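Protein-tyrosine phosphatase mitochondrial 1 (Mus musculus, PDB 3RGO) dephosphorylates phosphatidylglycerophosphate to phosphatidylglycerol, a step on the mitochondrial route to cardiolipin, and can also act as a dual-specificity protein phosphatase. Local coordinates at residues M106-L111 against E124-I129. Numbering follows the deposited sequence.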
loop_
_atom_site.group_PDB
_atom_site.type_symbol
_atom_site.label_atom_id
_atom_site.label_comp_id
_atom_site.label_asym_id
_atom_site.label_seq_id
_atom_site.Cartn_x
_atom_site.Cartn_y
_atom_site.Cartn_z
ATOM N N MET A 106 0.061 -4.090 -3.283
ATOM C CA MET A 106 -1.007 -3.356 -2.601
ATOM C C MET A 106 -1.307 -2.053 -3.326
ATOM O O MET A 106 -2.474 -1.710 -3.566
ATOM C CB MET A 106 -0.612 -3.069 -1.145
ATOM C CG MET A 106 -1.669 -2.301 -0.336
ATOM S SD MET A 106 -3.155 -3.290 0.048
ATOM C CE MET A 106 -2.409 -4.692 0.871
ATOM N N VAL A 107 -0.249 -1.323 -3.671
ATOM C CA VAL A 107 -0.400 -0.072 -4.409
ATOM C C VAL A 107 -1.000 -0.334 -5.790
ATOM O O VAL A 107 -1.809 0.456 -6.275
ATOM C CB VAL A 107 0.938 0.713 -4.527
ATOM C CG1 VAL A 107 0.774 1.917 -5.447
ATOM C CG2 VAL A 107 1.433 1.161 -3.143
ATOM N N ALA A 108 -0.609 -1.445 -6.413
ATOM C CA ALA A 108 -1.182 -1.846 -7.694
ATOM C C ALA A 108 -2.694 -1.994 -7.604
ATOM O O ALA A 108 -3.421 -1.554 -8.491
ATOM C CB ALA A 108 -0.543 -3.160 -8.192
ATOM N N ALA A 109 -3.171 -2.614 -6.531
ATOM C CA ALA A 109 -4.602 -2.822 -6.373
ATOM C C ALA A 109 -5.324 -1.481 -6.250
ATOM O O ALA A 109 -6.362 -1.265 -6.872
ATOM C CB ALA A 109 -4.883 -3.705 -5.162
ATOM N N TYR A 110 -4.758 -0.587 -5.446
ATOM C CA TYR A 110 -5.261 0.777 -5.314
ATOM C C TYR A 110 -5.423 1.449 -6.678
ATOM O O TYR A 110 -6.497 1.963 -6.996
ATOM C CB TYR A 110 -4.314 1.592 -4.422
ATOM C CG TYR A 110 -4.462 3.092 -4.529
ATOM C CD1 TYR A 110 -5.472 3.762 -3.852
ATOM C CD2 TYR A 110 -3.579 3.841 -5.301
ATOM C CE1 TYR A 110 -5.610 5.141 -3.950
ATOM C CE2 TYR A 110 -3.701 5.210 -5.403
ATOM C CZ TYR A 110 -4.719 5.857 -4.728
ATOM O OH TYR A 110 -4.841 7.224 -4.829
ATOM N N LEU A 111 -4.362 1.438 -7.483
ATOM C CA LEU A 111 -4.398 2.065 -8.804
ATOM C C LEU A 111 -5.410 1.406 -9.739
ATOM O O LEU A 111 -6.099 2.085 -10.512
ATOM C CB LEU A 111 -3.006 2.058 -9.435
ATOM C CG LEU A 111 -1.959 2.922 -8.724
ATOM C CD1 LEU A 111 -0.583 2.694 -9.332
ATOM C CD2 LEU A 111 -2.339 4.402 -8.772
ATOM N N GLU A 124 3.210 -1.103 -14.376
ATOM C CA GLU A 124 4.117 -0.313 -15.201
ATOM C C GLU A 124 4.180 1.142 -14.736
ATOM O O GLU A 124 5.235 1.776 -14.803
ATOM C CB GLU A 124 3.722 -0.417 -16.677
ATOM C CG GLU A 124 4.005 -1.804 -17.266
ATOM C CD GLU A 124 3.304 -2.050 -18.588
ATOM O OE1 GLU A 124 3.966 -1.955 -19.644
ATOM O OE2 GLU A 124 2.090 -2.347 -18.573
ATOM N N ALA A 125 3.059 1.663 -14.245
ATOM C CA ALA A 125 3.026 3.023 -13.705
ATOM C C ALA A 125 3.879 3.135 -12.453
ATOM O O ALA A 125 4.609 4.114 -12.258
ATOM C CB ALA A 125 1.593 3.439 -13.405
ATOM N N ILE A 126 3.779 2.131 -11.593
ATOM C CA ILE A 126 4.572 2.112 -10.373
ATOM C C ILE A 126 6.053 1.977 -10.718
ATOM O O ILE A 126 6.897 2.646 -10.124
ATOM C CB ILE A 126 4.126 0.967 -9.439
ATOM C CG1 ILE A 126 2.694 1.213 -8.951
ATOM C CG2 ILE A 126 5.075 0.828 -8.253
ATOM C CD1 ILE A 126 2.022 -0.028 -8.382
ATOM N N ALA A 127 6.362 1.125 -11.692
ATOM C CA ALA A 127 7.753 0.870 -12.073
ATOM C C ALA A 127 8.391 2.070 -12.772
ATOM O O ALA A 127 9.614 2.208 -12.797
ATOM C CB ALA A 127 7.853 -0.380 -12.944
ATOM N N LYS A 128 7.561 2.940 -13.336
ATOM C CA LYS A 128 8.062 4.144 -13.991
ATOM C C LYS A 128 8.571 5.135 -12.947
ATOM O O LYS A 128 9.405 5.995 -13.241
ATOM C CB LYS A 128 6.966 4.783 -14.847
ATOM C CG LYS A 128 7.471 5.787 -15.871
ATOM C CD LYS A 128 6.335 6.298 -16.745
ATOM C CE LYS A 128 5.643 5.165 -17.489
ATOM N NZ LYS A 128 6.518 4.538 -18.522
ATOM N N ILE A 129 8.071 4.998 -11.723
ATOM C CA ILE A 129 8.430 5.900 -10.634
ATOM C C ILE A 129 9.477 5.298 -9.701
ATOM O O ILE A 129 10.439 5.966 -9.323
ATOM C CB ILE A 129 7.198 6.282 -9.794
ATOM C CG1 ILE A 129 6.195 7.055 -10.650
ATOM C CG2 ILE A 129 7.620 7.096 -8.562
ATOM C CD1 ILE A 129 4.834 7.210 -10.003
#
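No flat group takes part where Val107, Ala108 and Leu111 meet Ile126; the ring of Tyr110 is turned elsewhere, with Val107 O in its plane at the edge and its OH hydrogen-bonded to Asp6. What remains is an aliphatic helix-helix contact in the protein-tyrosine phosphatase fold. Helix 102-115 follows the active-site loop, and the side chain of Val107 is about 10 Å from that of Cys96, the predicted phosphocysteine nucleophile. Segment 124-129, on helix 119-129, crosses segment 106-111 at 123° between their N-to-C directions, the short axes 10.3 Å apart.

Ile126 is the one residue of 124-129 that makes these contacts, and three residues of 106-111 receive it. It reaches across with CG1 anti to its own carbonyl carbon (chi1 -65°), and chi2 at 163° carries CD1 straight on to the other helix. There CD1 meets the backbone as well as side chains, lying 3.6 Å from Ala108 N and 4.1 Å from Ala108 CB. Val107 comes in obliquely with its CG1 branch, 3.7 Å from Ile126 CD1. The small side chain of Ala108 is consistent with so close an approach of the methyl to the main chain.

No hydrogen bond crosses; the fit is entirely van der Waals, and the touching residues are buried. Val107 and Ile126 both also rest on Leu11 of strand 9-12, while Ala108 packs on Leu143 of helix 137-154. An alanine in place of Ile126 lacks everything beyond CB and would probably leave Val107, Ala108 and Leu111 without their partner, with a gap opened between the helices. One turn on from Val107, Leu111 slants across the isoleucine, its CD1 3.6 Å from Ile126 CG1.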